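Side-chain contacts in metallo-beta-lactamase domain-containing protein (Enterococcus faecalis, PDB 2AZ4), which is of unknown function but binds two zinc ions in a metallo-beta-lactamase fold and may, like its relatives, bind RNA and act as an exonuclease: residues Ile23-Lys28 / Leu175-Pro180; Glu282-Ala287 / Tyr301-Lys306; Ala230-Val235 / Leu244-Leu249. All blocks are in the same frame, centred on the assembly; numbering follows the deposited sequence.

Interaction 1: Ile23-Lys28 / Leu175-Pro180; sequences IEVAYK and LLIRTP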
ATOM      1  N   ILE A  23      -4.392  -1.887 -15.381  1.00 16.27           N
ATOM      2  CA  ILE A  23      -5.542  -2.248 -16.163  1.00 17.04           C
ATOM      3  C   ILE A  23      -6.016  -0.988 -16.836  1.00 16.84           C
ATOM      4  O   ILE A  23      -5.969   0.094 -16.238  1.00 16.57           O
ATOM      5  CB  ILE A  23      -6.649  -2.872 -15.253  1.00 16.98           C
ATOM      6  CG1 ILE A  23      -6.146  -4.214 -14.680  1.00 17.20           C
ATOM      7  CG2 ILE A  23      -7.965  -2.996 -15.970  1.00 17.87           C
ATOM      8  CD1 ILE A  23      -6.934  -4.708 -13.456  1.00 17.86           C
ATOM      9  N   GLU A  24      -6.456  -1.152 -18.077  1.00 16.90           N
ATOM     10  CA  GLU A  24      -7.083  -0.106 -18.859  1.00 17.14           C
ATOM     11  C   GLU A  24      -8.555  -0.396 -19.066  1.00 17.09           C
ATOM     12  O   GLU A  24      -8.951  -1.534 -19.349  1.00 16.90           O
ATOM     13  CB  GLU A  24      -6.411   0.014 -20.226  1.00 16.98           C
ATOM     14  CG  GLU A  24      -7.031   1.077 -21.109  1.00 16.68           C
ATOM     15  CD  GLU A  24      -6.381   1.150 -22.482  1.00 18.05           C
ATOM     16  OE1 GLU A  24      -5.442   0.376 -22.742  1.00 21.58           O
ATOM     17  OE2 GLU A  24      -6.815   1.978 -23.305  1.00 19.34           O
ATOM     18  N   VAL A  25      -9.358   0.644 -18.920  1.00 17.37           N
ATOM     19  CA  VAL A  25     -10.763   0.597 -19.266  1.00 18.63           C
ATOM     20  C   VAL A  25     -10.975   1.682 -20.298  1.00 19.61           C
ATOM     21  O   VAL A  25     -10.671   2.847 -20.042  1.00 19.88           O
ATOM     22  CB  VAL A  25     -11.707   0.793 -18.051  1.00 17.87           C
ATOM     23  CG1 VAL A  25     -13.173   0.742 -18.514  1.00 17.64           C
ATOM     24  CG2 VAL A  25     -11.475  -0.309 -17.014  1.00 18.29           C
ATOM     25  N   ALA A  26     -11.456   1.288 -21.473  1.00 20.73           N
ATOM     26  CA  ALA A  26     -11.656   2.218 -22.595  1.00 21.63           C
ATOM     27  C   ALA A  26     -13.078   2.186 -23.152  1.00 22.70           C
ATOM     28  O   ALA A  26     -13.693   1.121 -23.267  1.00 22.54           O
ATOM     29  CB  ALA A  26     -10.674   1.927 -23.699  1.00 21.95           C
ATOM     30  N   TYR A  27     -13.563   3.375 -23.502  1.00 23.39           N
ATOM     31  CA  TYR A  27     -14.885   3.596 -24.062  1.00 24.97           C
ATOM     32  C   TYR A  27     -14.851   4.859 -24.924  1.00 25.42           C
ATOM     33  O   TYR A  27     -14.529   5.947 -24.426  1.00 25.56           O
ATOM     34  CB  TYR A  27     -15.934   3.796 -22.962  1.00 24.38           C
ATOM     35  CG  TYR A  27     -17.340   3.952 -23.513  1.00 26.01           C
ATOM     36  CD1 TYR A  27     -18.054   2.841 -23.966  1.00 26.60           C
ATOM     37  CD2 TYR A  27     -17.951   5.203 -23.581  1.00 23.91           C
ATOM     38  CE1 TYR A  27     -19.346   2.966 -24.472  1.00 27.44           C
ATOM     39  CE2 TYR A  27     -19.241   5.345 -24.102  1.00 27.80           C
ATOM     40  CZ  TYR A  27     -19.932   4.211 -24.538  1.00 27.19           C
ATOM     41  OH  TYR A  27     -21.210   4.330 -25.024  1.00 27.01           O
ATOM     42  N   LYS A  28     -15.208   4.695 -26.199  1.00 25.84           N
ATOM     43  CA  LYS A  28     -15.131   5.750 -27.224  1.00 26.19           C
ATOM     44  C   LYS A  28     -13.741   6.389 -27.214  1.00 26.12           C
ATOM     45  O   LYS A  28     -12.751   5.674 -27.293  1.00 26.51           O
ATOM     46  CB  LYS A  28     -16.258   6.785 -27.086  1.00 26.91           C
ATOM     47  CG  LYS A  28     -17.651   6.256 -27.412  1.00 29.25           C
ATOM     48  CD  LYS A  28     -18.669   7.361 -27.198  1.00 33.09           C
ATOM     49  CE  LYS A  28     -19.975   7.081 -27.907  1.00 34.77           C
ATOM     50  NZ  LYS A  28     -20.962   8.182 -27.630  1.00 35.87           N
ATOM     51  N   LEU A 175     -12.378   1.262  -6.887  1.00 16.61           N
ATOM     52  CA  LEU A 175     -12.948   2.094  -7.944  1.00 17.03           C
ATOM     53  C   LEU A 175     -14.230   1.445  -8.422  1.00 17.74           C
ATOM     54  O   LEU A 175     -14.262   0.222  -8.641  1.00 17.74           O
ATOM     55  CB  LEU A 175     -11.960   2.252  -9.111  1.00 16.51           C
ATOM     56  CG  LEU A 175     -10.525   2.713  -8.794  1.00 16.53           C
ATOM     57  CD1 LEU A 175      -9.734   2.758 -10.083  1.00 18.80           C
ATOM     58  CD2 LEU A 175     -10.506   4.119  -8.107  1.00 17.34           C
ATOM     59  N   LEU A 176     -15.291   2.247  -8.546  1.00 17.80           N
ATOM     60  CA  LEU A 176     -16.512   1.791  -9.183  1.00 18.59           C
ATOM     61  C   LEU A 176     -16.569   2.526 -10.504  1.00 18.74           C
ATOM     62  O   LEU A 176     -16.618   3.759 -10.533  1.00 19.70           O
ATOM     63  CB  LEU A 176     -17.758   2.120  -8.362  1.00 18.75           C
ATOM     64  CG  LEU A 176     -17.916   1.594  -6.939  1.00 21.16           C
ATOM     65  CD1 LEU A 176     -19.278   2.022  -6.472  1.00 25.07           C
ATOM     66  CD2 LEU A 176     -17.809   0.119  -6.886  1.00 21.54           C
ATOM     67  N   ILE A 177     -16.564   1.765 -11.587  1.00 18.65           N
ATOM     68  CA  ILE A 177     -16.394   2.329 -12.929  1.00 19.60           C
ATOM     69  C   ILE A 177     -17.638   2.138 -13.802  1.00 19.97           C
ATOM     70  O   ILE A 177     -18.083   1.020 -14.001  1.00 19.61           O
ATOM     71  CB  ILE A 177     -15.140   1.704 -13.597  1.00 18.79           C
ATOM     72  CG1 ILE A 177     -13.891   2.025 -12.767  1.00 19.09           C
ATOM     73  CG2 ILE A 177     -14.953   2.203 -15.064  1.00 20.08           C
ATOM     74  CD1 ILE A 177     -12.818   0.909 -12.802  1.00 18.48           C
ATOM     75  N   ARG A 178     -18.194   3.227 -14.322  1.00 20.91           N
ATOM     76  CA  ARG A 178     -19.350   3.097 -15.189  1.00 22.27           C
ATOM     77  C   ARG A 178     -19.132   3.719 -16.560  1.00 22.95           C
ATOM     78  O   ARG A 178     -18.589   4.822 -16.668  1.00 22.26           O
ATOM     79  CB  ARG A 178     -20.604   3.677 -14.518  1.00 22.29           C
ATOM     80  CG  ARG A 178     -21.066   2.819 -13.353  1.00 24.87           C
ATOM     81  CD  ARG A 178     -22.274   3.434 -12.712  1.00 30.96           C
ATOM     82  NE  ARG A 178     -22.215   3.376 -11.256  1.00 34.91           N
ATOM     83  CZ  ARG A 178     -22.818   2.460 -10.503  1.00 35.08           C
ATOM     84  NH1 ARG A 178     -23.529   1.486 -11.059  1.00 34.47           N
ATOM     85  NH2 ARG A 178     -22.694   2.522  -9.184  1.00 34.52           N
ATOM     86  N   THR A 179     -19.513   2.967 -17.592  1.00 23.21           N
ATOM     87  CA  THR A 179     -19.792   3.517 -18.926  1.00 24.67           C
ATOM     88  C   THR A 179     -21.314   3.404 -19.114  1.00 25.63           C
ATOM     89  O   THR A 179     -21.986   2.763 -18.288  1.00 25.64           O
ATOM     90  CB  THR A 179     -19.040   2.752 -20.019  1.00 24.77           C
ATOM     91  OG1 THR A 179     -19.470   1.384 -20.046  1.00 25.91           O
ATOM     92  CG2 THR A 179     -17.539   2.772 -19.749  1.00 24.66           C
ATOM     93  N   PRO A 180     -21.884   4.035 -20.163  1.00 26.19           N
ATOM     94  CA  PRO A 180     -23.355   3.997 -20.275  1.00 26.77           C
ATOM     95  C   PRO A 180     -24.022   2.606 -20.182  1.00 26.82           C
ATOM     96  O   PRO A 180     -25.141   2.507 -19.698  1.00 27.29           O
ATOM     97  CB  PRO A 180     -23.606   4.650 -21.631  1.00 27.43           C
ATOM     98  CG  PRO A 180     -22.454   5.615 -21.761  1.00 26.28           C
ATOM     99  CD  PRO A 180     -21.287   4.827 -21.252  1.00 26.20           C
TER

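Interaction 2: Glu282-Ala287 / Tyr301-Lys306; sequences EANMAA and YAESGK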
ATOM      1  N   GLU A 282       9.906   8.650  15.633  1.00 17.38           N
ATOM      2  CA  GLU A 282      10.909   9.297  14.808  1.00 17.91           C
ATOM      3  C   GLU A 282      10.228  10.517  14.189  1.00 17.06           C
ATOM      4  O   GLU A 282       9.035  10.477  13.933  1.00 17.26           O
ATOM      5  CB  GLU A 282      11.413   8.312  13.739  1.00 18.26           C
ATOM      6  CG  GLU A 282      12.494   8.883  12.824  1.00 19.72           C
ATOM      7  CD  GLU A 282      11.887   9.580  11.619  1.00 23.92           C
ATOM      8  OE1 GLU A 282      10.741   9.238  11.283  1.00 25.90           O
ATOM      9  OE2 GLU A 282      12.521  10.475  11.016  1.00 24.72           O
ATOM     10  N   ALA A 283      10.978  11.595  13.952  1.00 16.77           N
ATOM     11  CA  ALA A 283      10.391  12.894  13.568  1.00 16.24           C
ATOM     12  C   ALA A 283       9.512  12.906  12.317  1.00 16.48           C
ATOM     13  O   ALA A 283       8.455  13.564  12.307  1.00 16.55           O
ATOM     14  CB  ALA A 283      11.462  13.992  13.498  1.00 15.87           C
ATOM     15  N   ASN A 284       9.929  12.192  11.275  1.00 16.99           N
ATOM     16  CA  ASN A 284       9.195  12.177   9.997  1.00 16.79           C
ATOM     17  C   ASN A 284       7.877  11.461  10.163  1.00 16.26           C
ATOM     18  O   ASN A 284       6.886  11.830   9.543  1.00 16.93           O
ATOM     19  CB  ASN A 284      10.026  11.542   8.862  1.00 16.61           C
ATOM     20  CG  ASN A 284      11.218  12.419   8.449  1.00 17.91           C
ATOM     21  OD1 ASN A 284      11.060  13.399   7.742  1.00 19.21           O
ATOM     22  ND2 ASN A 284      12.404  12.059   8.897  1.00 19.10           N
ATOM     23  N   MET A 285       7.852  10.445  11.022  1.00 16.64           N
ATOM     24  CA  MET A 285       6.605   9.760  11.355  1.00 15.90           C
ATOM     25  C   MET A 285       5.655  10.678  12.154  1.00 16.87           C
ATOM     26  O   MET A 285       4.439  10.709  11.893  1.00 17.02           O
ATOM     27  CB  MET A 285       6.849   8.439  12.094  1.00 16.23           C
ATOM     28  CG  MET A 285       5.590   7.545  12.188  1.00 15.12           C
ATOM     29  SD  MET A 285       5.032   6.916  10.560  1.00 13.14           S
ATOM     30  CE  MET A 285       3.292   7.306  10.699  1.00 15.06           C
ATOM     31  N   ALA A 286       6.202  11.400  13.126  1.00 17.00           N
ATOM     32  CA  ALA A 286       5.440  12.397  13.869  1.00 17.65           C
ATOM     33  C   ALA A 286       4.873  13.444  12.928  1.00 17.50           C
ATOM     34  O   ALA A 286       3.715  13.845  13.057  1.00 18.50           O
ATOM     35  CB  ALA A 286       6.318  13.061  14.941  1.00 17.70           C
ATOM     36  N   ALA A 287       5.683  13.885  11.976  1.00 17.85           N
ATOM     37  CA  ALA A 287       5.257  14.928  11.052  1.00 17.87           C
ATOM     38  C   ALA A 287       4.100  14.475  10.158  1.00 17.95           C
ATOM     39  O   ALA A 287       3.163  15.247   9.918  1.00 18.09           O
ATOM     40  CB  ALA A 287       6.433  15.406  10.202  1.00 17.78           C
ATOM     41  N   TYR A 301      14.719  13.140  16.444  1.00 16.01           N
ATOM     42  CA  TYR A 301      15.321  13.186  15.123  1.00 17.00           C
ATOM     43  C   TYR A 301      16.314  12.065  14.927  1.00 17.66           C
ATOM     44  O   TYR A 301      17.220  11.870  15.741  1.00 17.42           O
ATOM     45  CB  TYR A 301      16.026  14.514  14.919  1.00 16.68           C
ATOM     46  CG  TYR A 301      15.073  15.638  14.658  1.00 16.62           C
ATOM     47  CD1 TYR A 301      14.429  15.745  13.416  1.00 18.74           C
ATOM     48  CD2 TYR A 301      14.841  16.616  15.617  1.00 17.64           C
ATOM     49  CE1 TYR A 301      13.551  16.782  13.151  1.00 16.95           C
ATOM     50  CE2 TYR A 301      13.962  17.677  15.361  1.00 18.65           C
ATOM     51  CZ  TYR A 301      13.327  17.735  14.107  1.00 17.92           C
ATOM     52  OH  TYR A 301      12.457  18.745  13.826  1.00 19.20           O
ATOM     53  N   ALA A 302      16.142  11.327  13.834  1.00 19.01           N
ATOM     54  CA  ALA A 302      17.124  10.333  13.423  1.00 20.24           C
ATOM     55  C   ALA A 302      17.954  10.885  12.255  1.00 21.12           C
ATOM     56  O   ALA A 302      18.750  10.173  11.651  1.00 21.52           O
ATOM     57  CB  ALA A 302      16.427   9.044  13.039  1.00 20.15           C
ATOM     58  N   GLU A 303      17.760  12.163  11.946  1.00 22.06           N
ATOM     59  CA  GLU A 303      18.472  12.827  10.858  1.00 23.64           C
ATOM     60  C   GLU A 303      18.824  14.245  11.311  1.00 23.59           C
ATOM     61  O   GLU A 303      18.294  14.736  12.305  1.00 23.04           O
ATOM     62  CB  GLU A 303      17.607  12.839   9.585  1.00 23.79           C
ATOM     63  CG  GLU A 303      17.343  11.414   9.005  1.00 25.68           C
ATOM     64  CD  GLU A 303      16.194  11.312   7.974  1.00 27.21           C
ATOM     65  OE1 GLU A 303      15.755  12.338   7.403  1.00 28.98           O
ATOM     66  OE2 GLU A 303      15.738  10.154   7.736  1.00 33.07           O
ATOM     67  N   SER A 304      19.730  14.895  10.591  1.00 24.43           N
ATOM     68  CA  SER A 304      20.086  16.276  10.883  1.00 25.07           C
ATOM     69  C   SER A 304      19.056  17.288  10.346  1.00 26.16           C
ATOM     70  O   SER A 304      18.282  16.999   9.438  1.00 26.77           O
ATOM     71  CB  SER A 304      21.512  16.583  10.406  1.00 25.16           C
ATOM     72  OG  SER A 304      22.449  15.788  11.134  1.00 23.26           O
ATOM     73  N   GLY A 305      19.038  18.476  10.928  1.00 27.18           N
ATOM     74  CA  GLY A 305      18.083  19.487  10.515  1.00 28.24           C
ATOM     75  C   GLY A 305      16.829  19.422  11.362  1.00 28.68           C
ATOM     76  O   GLY A 305      16.777  18.696  12.364  1.00 29.27           O
ATOM     77  N   LYS A 306      15.823  20.183  10.940  1.00 28.46           N
ATOM     78  CA  LYS A 306      14.593  20.383  11.684  1.00 28.47           C
ATOM     79  C   LYS A 306      13.450  20.286  10.695  1.00 27.46           C
ATOM     80  O   LYS A 306      13.588  20.665   9.522  1.00 27.60           O
ATOM     81  CB  LYS A 306      14.556  21.782  12.318  1.00 29.19           C
ATOM     82  CG  LYS A 306      15.632  22.073  13.366  1.00 32.20           C
ATOM     83  CD  LYS A 306      15.084  22.005  14.789  1.00 37.67           C
ATOM     84  CE  LYS A 306      14.556  23.377  15.287  1.00 41.54           C
ATOM     85  NZ  LYS A 306      15.657  24.403  15.447  1.00 41.77           N
TER
HETATM   86  O   HOH W   1      14.347  12.130  11.790  1.00 25.38           O

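Interaction 3: Ala230-Val235 / Leu244-Leu249; sequences AQIAVV and LVRLEL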
ATOM      1  N   ALA A 230       8.130 -16.698  17.523  1.00 39.76           N
ATOM      2  CA  ALA A 230       8.358 -15.267  17.793  1.00 38.26           C
ATOM      3  C   ALA A 230       7.100 -14.402  17.575  1.00 37.18           C
ATOM      4  O   ALA A 230       7.057 -13.219  17.973  1.00 36.05           O
ATOM      5  CB  ALA A 230       9.515 -14.744  16.927  1.00 38.29           C
ATOM      6  N   GLN A 231       6.090 -15.016  16.947  1.00 35.91           N
ATOM      7  CA  GLN A 231       4.871 -14.346  16.500  1.00 34.59           C
ATOM      8  C   GLN A 231       3.658 -14.549  17.426  1.00 33.30           C
ATOM      9  O   GLN A 231       3.336 -15.665  17.842  1.00 33.69           O
ATOM     10  CB  GLN A 231       4.542 -14.800  15.072  1.00 34.88           C
ATOM     11  CG  GLN A 231       3.310 -14.157  14.466  1.00 36.65           C
ATOM     12  CD  GLN A 231       3.287 -14.242  12.954  1.00 39.56           C
ATOM     13  OE1 GLN A 231       3.853 -15.165  12.356  1.00 41.13           O
ATOM     14  NE2 GLN A 231       2.634 -13.272  12.324  1.00 39.28           N
ATOM     15  N   ILE A 232       3.003 -13.442  17.756  1.00 31.27           N
ATOM     16  CA  ILE A 232       1.709 -13.441  18.452  1.00 29.02           C
ATOM     17  C   ILE A 232       0.617 -13.550  17.388  1.00 28.27           C
ATOM     18  O   ILE A 232       0.663 -12.844  16.388  1.00 28.07           O
ATOM     19  CB  ILE A 232       1.544 -12.123  19.256  1.00 28.60           C
ATOM     20  CG1 ILE A 232       2.393 -12.188  20.525  1.00 27.49           C
ATOM     21  CG2 ILE A 232       0.062 -11.829  19.567  1.00 27.78           C
ATOM     22  CD1 ILE A 232       2.680 -10.851  21.180  1.00 27.48           C
ATOM     23  N   ALA A 233      -0.345 -14.449  17.579  1.00 27.33           N
ATOM     24  CA  ALA A 233      -1.486 -14.542  16.662  1.00 26.42           C
ATOM     25  C   ALA A 233      -2.454 -13.377  16.920  1.00 26.04           C
ATOM     26  O   ALA A 233      -2.998 -13.232  18.030  1.00 27.31           O
ATOM     27  CB  ALA A 233      -2.191 -15.879  16.823  1.00 27.08           C
ATOM     28  N   VAL A 234      -2.637 -12.539  15.904  1.00 24.26           N
ATOM     29  CA  VAL A 234      -3.391 -11.286  15.997  1.00 22.84           C
ATOM     30  C   VAL A 234      -4.544 -11.436  15.017  1.00 22.41           C
ATOM     31  O   VAL A 234      -4.341 -11.978  13.938  1.00 22.08           O
ATOM     32  CB  VAL A 234      -2.490 -10.059  15.613  1.00 23.16           C
ATOM     33  CG1 VAL A 234      -3.312  -8.806  15.320  1.00 21.49           C
ATOM     34  CG2 VAL A 234      -1.452  -9.762  16.716  1.00 23.36           C
ATOM     35  N   VAL A 235      -5.734 -10.974  15.397  1.00 21.55           N
ATOM     36  CA  VAL A 235      -6.949 -11.149  14.583  1.00 20.91           C
ATOM     37  C   VAL A 235      -7.538  -9.843  14.002  1.00 20.32           C
ATOM     38  O   VAL A 235      -8.473  -9.889  13.216  1.00 20.26           O
ATOM     39  CB  VAL A 235      -8.088 -11.899  15.368  1.00 21.23           C
ATOM     40  CG1 VAL A 235      -7.615 -13.254  15.895  1.00 21.32           C
ATOM     41  CG2 VAL A 235      -8.648 -11.036  16.492  1.00 19.52           C
ATOM     42  N   LEU A 244      -0.124  -5.028  22.316  1.00 20.23           N
ATOM     43  CA  LEU A 244       0.920  -4.043  22.635  1.00 20.69           C
ATOM     44  C   LEU A 244       0.766  -3.504  24.064  1.00 20.90           C
ATOM     45  O   LEU A 244       1.754  -3.406  24.793  1.00 21.07           O
ATOM     46  CB  LEU A 244       0.920  -2.898  21.626  1.00 20.56           C
ATOM     47  CG  LEU A 244       2.065  -1.886  21.792  1.00 23.54           C
ATOM     48  CD1 LEU A 244       2.639  -1.520  20.440  1.00 25.45           C
ATOM     49  CD2 LEU A 244       1.564  -0.621  22.511  1.00 25.63           C
ATOM     50  N   VAL A 245      -0.469  -3.171  24.457  1.00 20.85           N
ATOM     51  CA  VAL A 245      -0.761  -2.730  25.823  1.00 20.97           C
ATOM     52  C   VAL A 245      -0.341  -3.797  26.820  1.00 21.59           C
ATOM     53  O   VAL A 245       0.392  -3.503  27.773  1.00 22.46           O
ATOM     54  CB  VAL A 245      -2.262  -2.358  26.059  1.00 20.59           C
ATOM     55  CG1 VAL A 245      -2.510  -2.077  27.561  1.00 20.86           C
ATOM     56  CG2 VAL A 245      -2.687  -1.152  25.226  1.00 20.91           C
ATOM     57  N   ARG A 246      -0.813  -5.022  26.607  1.00 21.61           N
ATOM     58  CA  ARG A 246      -0.421  -6.161  27.442  1.00 22.31           C
ATOM     59  C   ARG A 246       1.109  -6.266  27.560  1.00 22.40           C
ATOM     60  O   ARG A 246       1.650  -6.402  28.658  1.00 22.20           O
ATOM     61  CB  ARG A 246      -0.970  -7.478  26.883  1.00 22.25           C
ATOM     62  CG  ARG A 246      -0.523  -8.725  27.731  1.00 23.26           C
ATOM     63  CD  ARG A 246      -1.001 -10.040  27.148  1.00 22.06           C
ATOM     64  NE  ARG A 246      -0.606 -10.180  25.745  1.00 22.61           N
ATOM     65  CZ  ARG A 246       0.570 -10.642  25.318  1.00 24.86           C
ATOM     66  NH1 ARG A 246       1.508 -11.038  26.179  1.00 22.86           N
ATOM     67  NH2 ARG A 246       0.811 -10.704  24.014  1.00 22.09           N
ATOM     68  N   LEU A 247       1.795  -6.197  26.431  1.00 22.16           N
ATOM     69  CA  LEU A 247       3.250  -6.301  26.443  1.00 22.55           C
ATOM     70  C   LEU A 247       3.900  -5.200  27.293  1.00 22.36           C
ATOM     71  O   LEU A 247       4.902  -5.464  27.965  1.00 22.20           O
ATOM     72  CB  LEU A 247       3.835  -6.322  25.014  1.00 22.31           C
ATOM     73  CG  LEU A 247       3.621  -7.590  24.171  1.00 24.25           C
ATOM     74  CD1 LEU A 247       3.912  -7.314  22.700  1.00 23.83           C
ATOM     75  CD2 LEU A 247       4.468  -8.755  24.659  1.00 25.49           C
ATOM     76  N   GLU A 248       3.340  -3.986  27.260  1.00 21.64           N
ATOM     77  CA  GLU A 248       3.843  -2.902  28.098  1.00 21.86           C
ATOM     78  C   GLU A 248       3.626  -3.171  29.598  1.00 22.18           C
ATOM     79  O   GLU A 248       4.540  -3.008  30.413  1.00 22.08           O
ATOM     80  CB  GLU A 248       3.253  -1.564  27.676  1.00 21.30           C
ATOM     81  CG  GLU A 248       3.761  -1.065  26.308  1.00 21.45           C
ATOM     82  CD  GLU A 248       3.392   0.395  26.050  1.00 22.83           C
ATOM     83  OE1 GLU A 248       3.261   1.174  27.010  1.00 23.41           O
ATOM     84  OE2 GLU A 248       3.243   0.780  24.886  1.00 25.84           O
ATOM     85  N   LEU A 249       2.431  -3.639  29.950  1.00 22.59           N
ATOM     86  CA  LEU A 249       2.075  -3.877  31.360  1.00 22.33           C
ATOM     87  C   LEU A 249       2.807  -5.060  31.966  1.00 23.10           C
ATOM     88  O   LEU A 249       3.032  -5.111  33.173  1.00 23.38           O
ATOM     89  CB  LEU A 249       0.558  -4.051  31.513  1.00 22.13           C
ATOM     90  CG  LEU A 249      -0.267  -2.820  31.118  1.00 20.46           C
ATOM     91  CD1 LEU A 249      -1.787  -3.102  31.143  1.00 19.16           C
ATOM     92  CD2 LEU A 249       0.091  -1.646  31.989  1.00 18.74           C
TER

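Interaction 1: Ile23-Lys28 / Leu175-Pro180
With chi1 at -177°, Tyr-27 places CG trans to its own backbone nitrogen and sends its ring across the gap between two sheets, over Thr-179 and Pro-180. Thr-179 turns the other way about its first bond (chi1 62°): OG1 sits between N and the carbonyl carbon, and CG2 is left beside the tyrosine, 3.7 Å from Tyr-27 CB. The methine Thr-179 CB lies over the ring, 4.2 Å from the centroid of Tyr-27 and 20° off the ring normal, a CH-pi contact. Pro-180 adds a second on the same face, nearer the hydroxyl end, its CD 3.9 Å from the same centroid and 3.5 Å from Tyr-27 CE2. Lys-28 CG lies off the opposite face, toward the rim. Two residues back along each strand, Val-25 CG1 meets Ile-177 CG2 at 4.1 Å, the branches slanting past each other.

Strand 22-27 and strand 173-179 belong to the two different mixed sheets of the metallo-beta-lactamase sandwich, and no hydrogen bond joins the segments. Ile-184 of strand 182-186 touches both Val-25 and Ile-177. The two segments thus meet by apolar and CH-pi contacts alone, away from the zinc site, while the Thr-179 hydroxyl, hydrogen-bonded to Thr-7 of strand 7-13 in the opposing sheet, adds a polar link between the sheets.

Interaction 2: Glu282-Ala287 / Tyr301-Lys306
Ala-283 CB, in the first turn of helix 283-293, presses on the ring of Tyr-301 at 3.4 Å from CD1, meeting it obliquely. Beside it Glu-282 CG lies 3.9 Å from Ala-302 CB. Glu-282 is the N-cap residue, and its bent side chain carries the polar part of the contact: CG stands trans to the backbone nitrogen, then chi2 of -88° folds the chain back so that the carboxylate returns over the helix start. OE1 accepts from Met-285 N at 3.1 Å on its syn side, though well out of the carboxylate plane. OE2 is gripped twice by Asn-284, from above the plane by its backbone N and through the syn lone pair by Asn-284 ND2, 2.6 Å from Glu-282 OE2, a bond that chi1 of -69° puts in place. The same oxygen accepts a hydrogen bond from a water that in turn accepts from Ala-302 N, 2.8 Å from the water oxygen, so one carboxylate caps the helix and bridges to the loop.

Glu-303 OE1 is 3.7 Å from Asn-284 ND2, the side chains crossing nearly at right angles. The salt bridge of Glu-303 with Arg-125 would ease the closeness of two carboxylates, Glu-303 and Glu-282. Tyr-301 OH is hydrogen-bonded to Ile-307 N, and Gly-305 O sits over the ring centre, so the loop curls round the tyrosine. Strand 278-282, the capped helix 283-293 and the adjacent parallel strand 298-300 form a beta-alpha-beta crossover.

Interaction 3: Ala230-Val235 / Leu244-Leu249
Ile-232 brings its CD1 methyl against helix 237-249, a piece of loop-on-helix packing beside the parallel alpha/beta sheet. Two residues of the helix receive it. Leu-247 meets it tip to tip, Ile-232 CD1 lying 4.0 Å from Leu-247 CD1, an apolar contact to which both side chains reach out extended beyond CB. Arg-246 comes to meet the isoleucine from the helix side. Its chain runs straight through chi2 and then bends at chi3 (54°), which swings the guanidinium toward Ile-232.

Both sides have further partners. Arg-246 NH2 is hydrogen-bonded to His-243 ND1, one turn earlier in the helix, and NH1 forms a salt bridge with Glu-250, so the guanidinium is held by two partners while a methyl group adjoins it. His-243 also touches Ile-232 itself. On the loop side, backbone hydrogen bonds from Ala-230 and Ile-232 to Arg-376 tie the segment to the end of edge strand 373-376, and Val-375 and Leu-377 pack on the isoleucine. The methyl meets the guanidinium at its edge, in the plane of the group, with Ile-232 CD1 3.4 Å from Arg-246 NH2.

Overall arrangement
Interaction 1 is largely buried and lies on the other side of the chain's centre from interactions 2 and 3, whose centres are about 42 and 44 Å away from its own. It joins the two mixed sheets of the metallo-beta-lactamase sandwich by apolar and CH-pi packing. The other two, about 27 Å apart between centres, are partly buried and border the six-stranded parallel sheet: interaction 2 near edge strand 298-300, interaction 3 by the opposite edge strand 373-376. Both set a loop against a helix, but differently: 282-287/301-306 combines alanine-on-tyrosine packing with a capping carboxylate and a bridging water, whereas 230-235/244-249 relies on one isoleucine methyl. All three lie away from the zinc ions.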